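Local coordinates for protein aminoacyltransferase FemA (Staphylococcus aureus, PDB 1LRZ) that adds the second and third glycines of the pentaglycine bridge of staphylococcal peptidoglycan, using glycyl-tRNA as the glycine donor, at residues S314-V325 / V345-A353; E39-N47 / L85-Y96. All coordinates share one frame; numbering follows the deposited sequence.

Contact 1 (S314-V325 / V345-A353)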
loop_
_atom_site.group_PDB
_atom_site.type_symbol
_atom_site.label_atom_id
_atom_site.label_comp_id
_atom_site.label_asym_id
_atom_site.label_seq_id
_atom_site.Cartn_x
_atom_site.Cartn_y
_atom_site.Cartn_z
ATOM N N SER A 314 4.869 14.541 5.258
ATOM C CA SER A 314 4.786 13.101 5.022
ATOM C C SER A 314 4.073 12.874 3.692
ATOM O O SER A 314 3.231 13.677 3.287
ATOM C CB SER A 314 4.011 12.424 6.168
ATOM O OG SER A 314 4.090 11.006 6.100
ATOM N N ALA A 315 4.418 11.792 3.002
ATOM C CA ALA A 315 3.779 11.489 1.726
ATOM C C ALA A 315 3.782 9.991 1.475
ATOM O O ALA A 315 4.592 9.250 2.051
ATOM C CB ALA A 315 4.499 12.211 0.580
ATOM N N GLY A 316 2.867 9.555 0.615
ATOM C CA GLY A 316 2.768 8.150 0.282
ATOM C C GLY A 316 2.372 7.979 -1.169
ATOM O O GLY A 316 1.762 8.870 -1.775
ATOM N N PHE A 317 2.727 6.828 -1.724
ATOM C CA PHE A 317 2.410 6.490 -3.111
ATOM C C PHE A 317 1.456 5.295 -3.001
ATOM O O PHE A 317 1.848 4.225 -2.527
ATOM C CB PHE A 317 3.682 6.081 -3.843
ATOM C CG PHE A 317 3.596 6.223 -5.328
ATOM C CD1 PHE A 317 3.766 7.467 -5.930
ATOM C CD2 PHE A 317 3.371 5.114 -6.131
ATOM C CE1 PHE A 317 3.716 7.603 -7.312
ATOM C CE2 PHE A 317 3.318 5.244 -7.519
ATOM C CZ PHE A 317 3.494 6.495 -8.105
ATOM N N PHE A 318 0.212 5.476 -3.437
ATOM C CA PHE A 318 -0.798 4.433 -3.312
ATOM C C PHE A 318 -1.412 3.919 -4.605
ATOM O O PHE A 318 -1.728 4.697 -5.504
ATOM C CB PHE A 318 -1.962 4.926 -2.447
ATOM C CG PHE A 318 -1.639 5.074 -0.985
ATOM C CD1 PHE A 318 -0.890 6.152 -0.525
ATOM C CD2 PHE A 318 -2.113 4.134 -0.062
ATOM C CE1 PHE A 318 -0.609 6.300 0.835
ATOM C CE2 PHE A 318 -1.842 4.266 1.294
ATOM C CZ PHE A 318 -1.084 5.358 1.750
ATOM N N PHE A 319 -1.599 2.601 -4.679
ATOM C CA PHE A 319 -2.263 1.986 -5.828
ATOM C C PHE A 319 -3.693 1.671 -5.385
ATOM O O PHE A 319 -3.923 1.165 -4.273
ATOM C CB PHE A 319 -1.520 0.724 -6.262
ATOM C CG PHE A 319 -0.140 1.004 -6.786
ATOM C CD1 PHE A 319 0.944 0.225 -6.393
ATOM C CD2 PHE A 319 0.085 2.088 -7.636
ATOM C CE1 PHE A 319 2.234 0.522 -6.839
ATOM C CE2 PHE A 319 1.378 2.390 -8.089
ATOM C CZ PHE A 319 2.451 1.607 -7.687
ATOM N N ILE A 320 -4.657 1.984 -6.245
ATOM C CA ILE A 320 -6.054 1.786 -5.908
ATOM C C ILE A 320 -6.784 0.941 -6.937
ATOM O O ILE A 320 -6.891 1.309 -8.103
ATOM C CB ILE A 320 -6.791 3.156 -5.775
ATOM C CG1 ILE A 320 -6.116 4.018 -4.698
ATOM C CG2 ILE A 320 -8.260 2.943 -5.440
ATOM C CD1 ILE A 320 -4.887 4.735 -5.184
ATOM N N ASN A 321 -7.282 -0.200 -6.492
ATOM C CA ASN A 321 -8.018 -1.086 -7.364
ATOM C C ASN A 321 -9.188 -1.642 -6.569
ATOM O O ASN A 321 -9.224 -1.530 -5.339
ATOM C CB ASN A 321 -7.089 -2.190 -7.881
ATOM C CG ASN A 321 -5.995 -1.634 -8.784
ATOM O OD1 ASN A 321 -6.224 -1.388 -9.972
ATOM N ND2 ASN A 321 -4.810 -1.401 -8.214
ATOM N N PRO A 322 -10.168 -2.228 -7.260
ATOM C CA PRO A 322 -11.332 -2.780 -6.560
ATOM C C PRO A 322 -11.017 -3.743 -5.416
ATOM O O PRO A 322 -11.710 -3.754 -4.400
ATOM C CB PRO A 322 -12.123 -3.452 -7.685
ATOM C CG PRO A 322 -11.808 -2.563 -8.879
ATOM C CD PRO A 322 -10.305 -2.384 -8.720
ATOM N N PHE A 323 -9.972 -4.551 -5.569
ATOM C CA PHE A 323 -9.633 -5.523 -4.536
ATOM C C PHE A 323 -8.992 -4.927 -3.284
ATOM O O PHE A 323 -9.212 -5.412 -2.177
ATOM C CB PHE A 323 -8.689 -6.584 -5.107
ATOM C CG PHE A 323 -8.215 -7.589 -4.089
ATOM C CD1 PHE A 323 -9.131 -8.340 -3.357
ATOM C CD2 PHE A 323 -6.851 -7.816 -3.896
ATOM C CE1 PHE A 323 -8.696 -9.311 -2.443
ATOM C CE2 PHE A 323 -6.404 -8.781 -2.987
ATOM C CZ PHE A 323 -7.328 -9.529 -2.261
ATOM N N GLU A 324 -8.201 -3.874 -3.452
ATOM C CA GLU A 324 -7.522 -3.301 -2.294
ATOM C C GLU A 324 -6.838 -1.978 -2.591
ATOM O O GLU A 324 -6.606 -1.608 -3.751
ATOM C CB GLU A 324 -6.444 -4.277 -1.815
ATOM C CG GLU A 324 -5.414 -4.562 -2.936
ATOM C CD GLU A 324 -4.282 -5.515 -2.541
ATOM O OE1 GLU A 324 -3.568 -5.976 -3.459
ATOM O OE2 GLU A 324 -4.092 -5.797 -1.336
ATOM N N VAL A 325 -6.509 -1.276 -1.515
ATOM C CA VAL A 325 -5.757 -0.041 -1.599
ATOM C C VAL A 325 -4.379 -0.508 -1.105
ATOM O O VAL A 325 -4.288 -1.224 -0.098
ATOM C CB VAL A 325 -6.316 1.040 -0.653
ATOM C CG1 VAL A 325 -5.298 2.167 -0.488
ATOM C CG2 VAL A 325 -7.612 1.604 -1.237
ATOM N N VAL A 345 -1.608 10.730 6.537
ATOM C CA VAL A 345 -1.568 10.059 5.240
ATOM C C VAL A 345 -2.302 8.709 5.297
ATOM O O VAL A 345 -3.148 8.423 4.450
ATOM C CB VAL A 345 -0.109 9.819 4.774
ATOM C CG1 VAL A 345 -0.095 8.918 3.523
ATOM C CG2 VAL A 345 0.555 11.160 4.439
ATOM N N GLN A 346 -1.984 7.886 6.292
ATOM C CA GLN A 346 -2.633 6.584 6.413
ATOM C C GLN A 346 -4.141 6.742 6.636
ATOM O O GLN A 346 -4.943 6.029 6.024
ATOM C CB GLN A 346 -2.034 5.773 7.573
ATOM C CG GLN A 346 -0.557 5.335 7.392
ATOM C CD GLN A 346 -0.334 4.566 6.100
ATOM O OE1 GLN A 346 -1.112 3.673 5.744
ATOM N NE2 GLN A 346 0.740 4.895 5.400
ATOM N N TRP A 347 -4.535 7.676 7.500
ATOM C CA TRP A 347 -5.957 7.845 7.774
ATOM C C TRP A 347 -6.742 8.259 6.534
ATOM O O TRP A 347 -7.880 7.822 6.333
ATOM C CB TRP A 347 -6.176 8.863 8.893
ATOM C CG TRP A 347 -7.588 8.881 9.409
ATOM C CD1 TRP A 347 -8.413 9.968 9.501
ATOM C CD2 TRP A 347 -8.332 7.769 9.936
ATOM N NE1 TRP A 347 -9.619 9.602 10.044
ATOM C CE2 TRP A 347 -9.601 8.263 10.314
ATOM C CE3 TRP A 347 -8.055 6.407 10.104
ATOM C CZ2 TRP A 347 -10.586 7.439 10.880
ATOM C CZ3 TRP A 347 -9.033 5.589 10.664
ATOM C CH2 TRP A 347 -10.289 6.110 11.037
ATOM N N GLU A 348 -6.139 9.103 5.701
ATOM C CA GLU A 348 -6.810 9.551 4.482
ATOM C C GLU A 348 -7.113 8.368 3.562
ATOM O O GLU A 348 -8.218 8.246 3.042
ATOM C CB GLU A 348 -5.937 10.570 3.729
ATOM C CG GLU A 348 -6.457 10.988 2.335
ATOM C CD GLU A 348 -7.617 11.977 2.393
ATOM O OE1 GLU A 348 -7.545 12.939 3.190
ATOM O OE2 GLU A 348 -8.599 11.809 1.630
ATOM N N MET A 349 -6.136 7.490 3.375
ATOM C CA MET A 349 -6.327 6.369 2.467
ATOM C C MET A 349 -7.158 5.219 3.034
ATOM O O MET A 349 -7.841 4.521 2.288
ATOM C CB MET A 349 -4.968 5.909 1.943
ATOM C CG MET A 349 -4.244 7.032 1.143
ATOM S SD MET A 349 -5.252 7.834 -0.182
ATOM C CE MET A 349 -5.679 6.467 -1.075
ATOM N N ILE A 350 -7.111 5.018 4.348
ATOM C CA ILE A 350 -7.942 3.989 4.963
ATOM C C ILE A 350 -9.392 4.457 4.756
ATOM O O ILE A 350 -10.279 3.657 4.439
ATOM C CB ILE A 350 -7.666 3.870 6.481
ATOM C CG1 ILE A 350 -6.342 3.135 6.707
ATOM C CG2 ILE A 350 -8.829 3.181 7.172
ATOM C CD1 ILE A 350 -5.906 3.090 8.161
ATOM N N ASN A 351 -9.624 5.762 4.928
ATOM C CA ASN A 351 -10.968 6.311 4.741
ATOM C C ASN A 351 -11.395 6.272 3.285
ATOM O O ASN A 351 -12.585 6.096 2.987
ATOM C CB ASN A 351 -11.054 7.736 5.293
ATOM C CG ASN A 351 -11.496 7.750 6.748
ATOM O OD1 ASN A 351 -12.665 7.493 7.046
ATOM N ND2 ASN A 351 -10.558 8.011 7.663
ATOM N N TYR A 352 -10.430 6.439 2.379
ATOM C CA TYR A 352 -10.726 6.372 0.958
ATOM C C TYR A 352 -11.368 4.997 0.712
ATOM O O TYR A 352 -12.450 4.896 0.129
ATOM C CB TYR A 352 -9.440 6.493 0.140
ATOM C CG TYR A 352 -9.663 6.403 -1.360
ATOM C CD1 TYR A 352 -9.545 7.535 -2.174
ATOM C CD2 TYR A 352 -10.006 5.183 -1.964
ATOM C CE1 TYR A 352 -9.758 7.456 -3.560
ATOM C CE2 TYR A 352 -10.225 5.091 -3.341
ATOM C CZ TYR A 352 -10.098 6.231 -4.130
ATOM O OH TYR A 352 -10.318 6.151 -5.483
ATOM N N ALA A 353 -10.696 3.943 1.177
ATOM C CA ALA A 353 -11.191 2.572 1.010
ATOM C C ALA A 353 -12.583 2.364 1.630
ATOM O O ALA A 353 -13.465 1.764 1.004
ATOM C CB ALA A 353 -10.194 1.573 1.614
#

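Contact 2 (E39-N47 / L85-Y96)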
loop_
_atom_site.group_PDB
_atom_site.type_symbol
_atom_site.label_atom_id
_atom_site.label_comp_id
_atom_site.label_asym_id
_atom_site.label_seq_id
_atom_site.Cartn_x
_atom_site.Cartn_y
_atom_site.Cartn_z
ATOM N N GLU A 39 7.971 -6.956 -24.237
ATOM C CA GLU A 39 7.112 -7.804 -25.036
ATOM C C GLU A 39 6.046 -8.151 -23.991
ATOM O O GLU A 39 6.369 -8.695 -22.927
ATOM C CB GLU A 39 7.841 -9.073 -25.466
ATOM C CG GLU A 39 6.981 -9.992 -26.328
ATOM C CD GLU A 39 7.721 -11.240 -26.763
ATOM O OE1 GLU A 39 8.913 -11.108 -27.129
ATOM O OE2 GLU A 39 7.121 -12.344 -26.746
ATOM N N THR A 40 4.786 -7.844 -24.281
ATOM C CA THR A 40 3.722 -8.092 -23.314
ATOM C C THR A 40 2.582 -8.932 -23.870
ATOM O O THR A 40 2.098 -8.688 -24.976
ATOM C CB THR A 40 3.167 -6.745 -22.788
ATOM O OG1 THR A 40 4.267 -5.888 -22.448
ATOM C CG2 THR A 40 2.315 -6.958 -21.540
ATOM N N HIS A 41 2.163 -9.928 -23.091
ATOM C CA HIS A 41 1.079 -10.826 -23.487
ATOM C C HIS A 41 -0.078 -10.816 -22.494
ATOM O O HIS A 41 0.125 -10.710 -21.273
ATOM C CB HIS A 41 1.565 -12.273 -23.579
ATOM C CG HIS A 41 2.647 -12.503 -24.588
ATOM N ND1 HIS A 41 3.887 -11.906 -24.501
ATOM C CD2 HIS A 41 2.705 -13.339 -25.650
ATOM C CE1 HIS A 41 4.665 -12.372 -25.462
ATOM N NE2 HIS A 41 3.972 -13.244 -26.173
ATOM N N LEU A 42 -1.290 -10.932 -23.029
ATOM C CA LEU A 42 -2.487 -11.013 -22.206
ATOM C C LEU A 42 -3.114 -12.351 -22.573
ATOM O O LEU A 42 -3.644 -12.518 -23.678
ATOM C CB LEU A 42 -3.459 -9.871 -22.511
ATOM C CG LEU A 42 -2.992 -8.444 -22.191
ATOM C CD1 LEU A 42 -4.111 -7.468 -22.549
ATOM C CD2 LEU A 42 -2.625 -8.328 -20.720
ATOM N N VAL A 43 -3.025 -13.309 -21.656
ATOM C CA VAL A 43 -3.571 -14.635 -21.891
ATOM C C VAL A 43 -4.648 -14.952 -20.857
ATOM O O VAL A 43 -4.778 -14.249 -19.848
ATOM C CB VAL A 43 -2.447 -15.720 -21.843
ATOM C CG1 VAL A 43 -1.383 -15.412 -22.896
ATOM C CG2 VAL A 43 -1.815 -15.774 -20.454
ATOM N N GLY A 44 -5.435 -15.990 -21.122
ATOM C CA GLY A 44 -6.476 -16.371 -20.194
ATOM C C GLY A 44 -7.242 -17.582 -20.686
ATOM O O GLY A 44 -6.840 -18.242 -21.647
ATOM N N ILE A 45 -8.343 -17.877 -20.013
ATOM C CA ILE A 45 -9.195 -18.994 -20.384
ATOM C C ILE A 45 -10.611 -18.462 -20.489
ATOM O O ILE A 45 -11.034 -17.624 -19.686
ATOM C CB ILE A 45 -9.184 -20.117 -19.312
ATOM C CG1 ILE A 45 -7.785 -20.714 -19.176
ATOM C CG2 ILE A 45 -10.191 -21.208 -19.683
ATOM C CD1 ILE A 45 -7.633 -21.635 -17.991
ATOM N N LYS A 46 -11.331 -18.930 -21.499
ATOM C CA LYS A 46 -12.717 -18.546 -21.685
ATOM C C LYS A 46 -13.517 -19.829 -21.656
ATOM O O LYS A 46 -13.017 -20.880 -22.064
ATOM C CB LYS A 46 -12.921 -17.860 -23.024
ATOM C CG LYS A 46 -12.436 -16.424 -23.080
ATOM C CD LYS A 46 -12.835 -15.817 -24.405
ATOM C CE LYS A 46 -12.534 -14.350 -24.457
ATOM N NZ LYS A 46 -13.224 -13.748 -25.620
ATOM N N ASN A 47 -14.746 -19.754 -21.161
ATOM C CA ASN A 47 -15.602 -20.936 -21.115
ATOM C C ASN A 47 -16.473 -20.981 -22.376
ATOM O O ASN A 47 -16.230 -20.244 -23.338
ATOM C CB ASN A 47 -16.496 -20.918 -19.870
ATOM C CG ASN A 47 -17.456 -19.743 -19.853
ATOM O OD1 ASN A 47 -17.708 -19.113 -20.880
ATOM N ND2 ASN A 47 -18.007 -19.451 -18.683
ATOM N N LEU A 85 -9.207 -26.463 -12.914
ATOM C CA LEU A 85 -9.033 -25.269 -13.725
ATOM C C LEU A 85 -7.599 -24.758 -13.547
ATOM O O LEU A 85 -6.945 -24.365 -14.510
ATOM C CB LEU A 85 -10.044 -24.193 -13.311
ATOM C CG LEU A 85 -9.928 -22.840 -14.007
ATOM C CD1 LEU A 85 -10.138 -23.007 -15.515
ATOM C CD2 LEU A 85 -10.967 -21.887 -13.426
ATOM N N VAL A 86 -7.101 -24.775 -12.315
ATOM C CA VAL A 86 -5.737 -24.315 -12.074
ATOM C C VAL A 86 -4.739 -25.177 -12.861
ATOM O O VAL A 86 -3.793 -24.664 -13.459
ATOM C CB VAL A 86 -5.402 -24.351 -10.566
ATOM C CG1 VAL A 86 -3.914 -24.175 -10.349
ATOM C CG2 VAL A 86 -6.162 -23.230 -9.844
ATOM N N HIS A 87 -4.970 -26.484 -12.864
ATOM C CA HIS A 87 -4.112 -27.426 -13.578
ATOM C C HIS A 87 -4.101 -27.110 -15.078
ATOM O O HIS A 87 -3.039 -26.986 -15.694
ATOM C CB HIS A 87 -4.619 -28.849 -13.362
ATOM C CG HIS A 87 -3.745 -29.897 -13.970
ATOM N ND1 HIS A 87 -2.731 -30.515 -13.273
ATOM C CD2 HIS A 87 -3.725 -30.426 -15.217
ATOM C CE1 HIS A 87 -2.125 -31.383 -14.061
ATOM N NE2 HIS A 87 -2.708 -31.348 -15.247
ATOM N N PHE A 88 -5.292 -26.980 -15.655
ATOM C CA PHE A 88 -5.443 -26.666 -17.069
ATOM C C PHE A 88 -4.708 -25.381 -17.432
ATOM O O PHE A 88 -4.006 -25.314 -18.439
ATOM C CB PHE A 88 -6.925 -26.493 -17.413
ATOM C CG PHE A 88 -7.184 -26.148 -18.854
ATOM C CD1 PHE A 88 -7.017 -27.101 -19.857
ATOM C CD2 PHE A 88 -7.587 -24.871 -19.212
ATOM C CE1 PHE A 88 -7.255 -26.782 -21.197
ATOM C CE2 PHE A 88 -7.825 -24.545 -20.547
ATOM C CZ PHE A 88 -7.657 -25.508 -21.541
ATOM N N PHE A 89 -4.878 -24.350 -16.614
ATOM C CA PHE A 89 -4.228 -23.078 -16.903
ATOM C C PHE A 89 -2.708 -23.146 -16.943
ATOM O O PHE A 89 -2.088 -22.639 -17.877
ATOM C CB PHE A 89 -4.634 -21.994 -15.892
ATOM C CG PHE A 89 -3.990 -20.660 -16.165
ATOM C CD1 PHE A 89 -2.723 -20.366 -15.675
ATOM C CD2 PHE A 89 -4.619 -19.729 -16.982
ATOM C CE1 PHE A 89 -2.092 -19.169 -16.000
ATOM C CE2 PHE A 89 -3.994 -18.531 -17.312
ATOM C CZ PHE A 89 -2.731 -18.251 -16.822
ATOM N N PHE A 90 -2.100 -23.750 -15.930
ATOM C CA PHE A 90 -0.650 -23.806 -15.900
ATOM C C PHE A 90 -0.041 -24.722 -16.954
ATOM O O PHE A 90 1.073 -24.492 -17.418
ATOM C CB PHE A 90 -0.169 -24.153 -14.488
ATOM C CG PHE A 90 -0.276 -22.997 -13.531
ATOM C CD1 PHE A 90 -1.334 -22.904 -12.633
ATOM C CD2 PHE A 90 0.651 -21.956 -13.584
ATOM C CE1 PHE A 90 -1.470 -21.787 -11.802
ATOM C CE2 PHE A 90 0.527 -20.837 -12.762
ATOM C CZ PHE A 90 -0.542 -20.751 -11.864
ATOM N N ASN A 91 -0.788 -25.740 -17.355
ATOM C CA ASN A 91 -0.322 -26.660 -18.377
ATOM C C ASN A 91 -0.393 -25.923 -19.720
ATOM O O ASN A 91 0.539 -25.978 -20.521
ATOM C CB ASN A 91 -1.218 -27.895 -18.401
ATOM C CG ASN A 91 -0.547 -29.087 -19.033
ATOM O OD1 ASN A 91 0.547 -29.473 -18.634
ATOM N ND2 ASN A 91 -1.200 -29.683 -20.022
ATOM N N GLU A 92 -1.486 -25.206 -19.956
ATOM C CA GLU A 92 -1.627 -24.481 -21.208
ATOM C C GLU A 92 -0.688 -23.283 -21.272
ATOM O O GLU A 92 -0.273 -22.879 -22.359
ATOM C CB GLU A 92 -3.074 -24.027 -21.400
ATOM C CG GLU A 92 -4.082 -25.167 -21.555
ATOM C CD GLU A 92 -3.949 -25.892 -22.883
ATOM O OE1 GLU A 92 -3.819 -25.207 -23.922
ATOM O OE2 GLU A 92 -3.989 -27.142 -22.893
ATOM N N LEU A 93 -0.345 -22.712 -20.118
ATOM C CA LEU A 93 0.561 -21.564 -20.098
ATOM C C LEU A 93 1.949 -22.041 -20.543
ATOM O O LEU A 93 2.666 -21.331 -21.253
ATOM C CB LEU A 93 0.640 -20.962 -18.691
ATOM C CG LEU A 93 1.637 -19.817 -18.490
ATOM C CD1 LEU A 93 1.327 -18.655 -19.438
ATOM C CD2 LEU A 93 1.555 -19.346 -17.042
ATOM N N SER A 94 2.307 -23.247 -20.117
ATOM C CA SER A 94 3.581 -23.846 -20.478
ATOM C C SER A 94 3.631 -24.024 -21.996
ATOM O O SER A 94 4.610 -23.645 -22.635
ATOM C CB SER A 94 3.745 -25.206 -19.796
ATOM O OG SER A 94 3.838 -25.059 -18.388
ATOM N N LYS A 95 2.567 -24.594 -22.565
ATOM C CA LYS A 95 2.490 -24.810 -24.010
ATOM C C LYS A 95 2.556 -23.474 -24.734
ATOM O O LYS A 95 3.194 -23.337 -25.783
ATOM C CB LYS A 95 1.181 -25.496 -24.385
ATOM C CG LYS A 95 0.969 -26.867 -23.780
ATOM C CD LYS A 95 -0.366 -27.443 -24.246
ATOM C CE LYS A 95 -0.687 -28.750 -23.539
ATOM N NZ LYS A 95 -2.022 -29.276 -23.951
ATOM N N TYR A 96 1.878 -22.485 -24.168
ATOM C CA TYR A 96 1.852 -21.158 -24.753
ATOM C C TYR A 96 3.252 -20.545 -24.812
ATOM O O TYR A 96 3.687 -20.087 -25.872
ATOM C CB TYR A 96 0.934 -20.234 -23.944
ATOM C CG TYR A 96 0.825 -18.854 -24.531
ATOM C CD1 TYR A 96 -0.063 -18.589 -25.581
ATOM C CD2 TYR A 96 1.630 -17.817 -24.064
ATOM C CE1 TYR A 96 -0.143 -17.317 -26.153
ATOM C CE2 TYR A 96 1.561 -16.550 -24.622
ATOM C CZ TYR A 96 0.672 -16.308 -25.666
ATOM O OH TYR A 96 0.601 -15.053 -26.220
#

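Contact 1 (S314-V325 / V345-A353)
Met349 and Phe318 both set CG beside the backbone N and anti to the carbonyl carbon (chi1 -61° and -71°), and these torsions send the two side chains past each other in opposite directions. They meet between strand 310-320 and helix 341-355, the helix of a beta-alpha-beta crossover that leaves strand 325-332 and returns as its parallel neighbour 360-365, consistent with the acetyltransferase-like fold of the FemABX family. The axes of 314-320 and 345-353 approach to 9.2 Å.

The Phe318 ring is the centre of the packing. Met349 CG sits over the middle of one face, 3.5 Å from the ring centroid and only 6° off the normal, a CH-pi contact. The bend at chi2 carries SD above the same ring at 4.7 Å from its centroid, a more distant Met-aromatic contact, and the bend at chi3 turns CE toward Ile320 and Val325. The ring's rim is occupied too: Val345 CG1 lies 3.8 Å from Phe318 CE1, and Gln346 NE2 lies near the ring plane beside CZ, while Gln346 OE1 is held by Tyr361.

Toward the N-terminal end of segment 314-325, Ser314 OG is hydrogen-bonded with Thr332 OG1 and Gly331 O, and Val345 CG2 rests against it. Past the turn, Val325 CG2 packs on Ala353 CB at 3.8 Å. Nearby, the methyl CG2 of Ile320 meets the Tyr352 ring obliquely, 3.6 Å from its CE2.

Contact 2 (E39-N47 / L85-Y96)
Val43 and Tyr96 make a CH-pi contact between strand 39-46 and helix 83-98, the crossover helix between the parallel strands 67-78 and 102-107 of the seven-stranded sheet. Val43 CG1 stands over one face of the phenol, 3.8 Å from the ring centroid and displaced toward the rim.

Purely apolar packing gathers round Ile45. With CG1 anti to the carbonyl carbon (chi1 -63°) and the chain extended beyond it (chi2 170°), its terminal methyl CD1 reaches three helix residues at once: Leu85 CD1 at 3.8 Å, Phe88 CD2 at 3.5 Å and Phe89 CB at 3.7 Å. Both phenylalanine rings receive this methyl at an edge, near their planes. Met1 also touches Ile45, Leu85 and Phe88. Gly44 CA borders the edge of Phe89, and the other methyl of Val43, CG2, makes looser contacts with Phe89 and Leu93.

An aromatic pair lies at the His41 end of the strand, where the His41 and Tyr96 ring planes are perpendicular and His100 is nearby; the modelled separation of their closest atoms is too short to be trusted. Since methyls and rings fill the interface and the two segments share no polar bond, the grip of helix on strand probably rests chiefly on shape and dispersion.

Contacts 1 and 2 illustrate one principle twice: a crossover helix between two parallel strands of a mixed sheet also packs against a further strand of that sheet. They belong to different sheets, of nine and seven strands, and follow each other along the chain. Their centres are 32 Å apart and their nearest atoms about 13 Å, so the two do not touch. The centre of contact 1 is about 7 Å, and that of contact 2 about 28 Å, from the centre of the chain. The helix runs broadly along the strand in 314-325/345-353 and broadly against it in 39-47/85-96. Both are structural packing, and neither can be assigned a catalytic or tRNA-binding role.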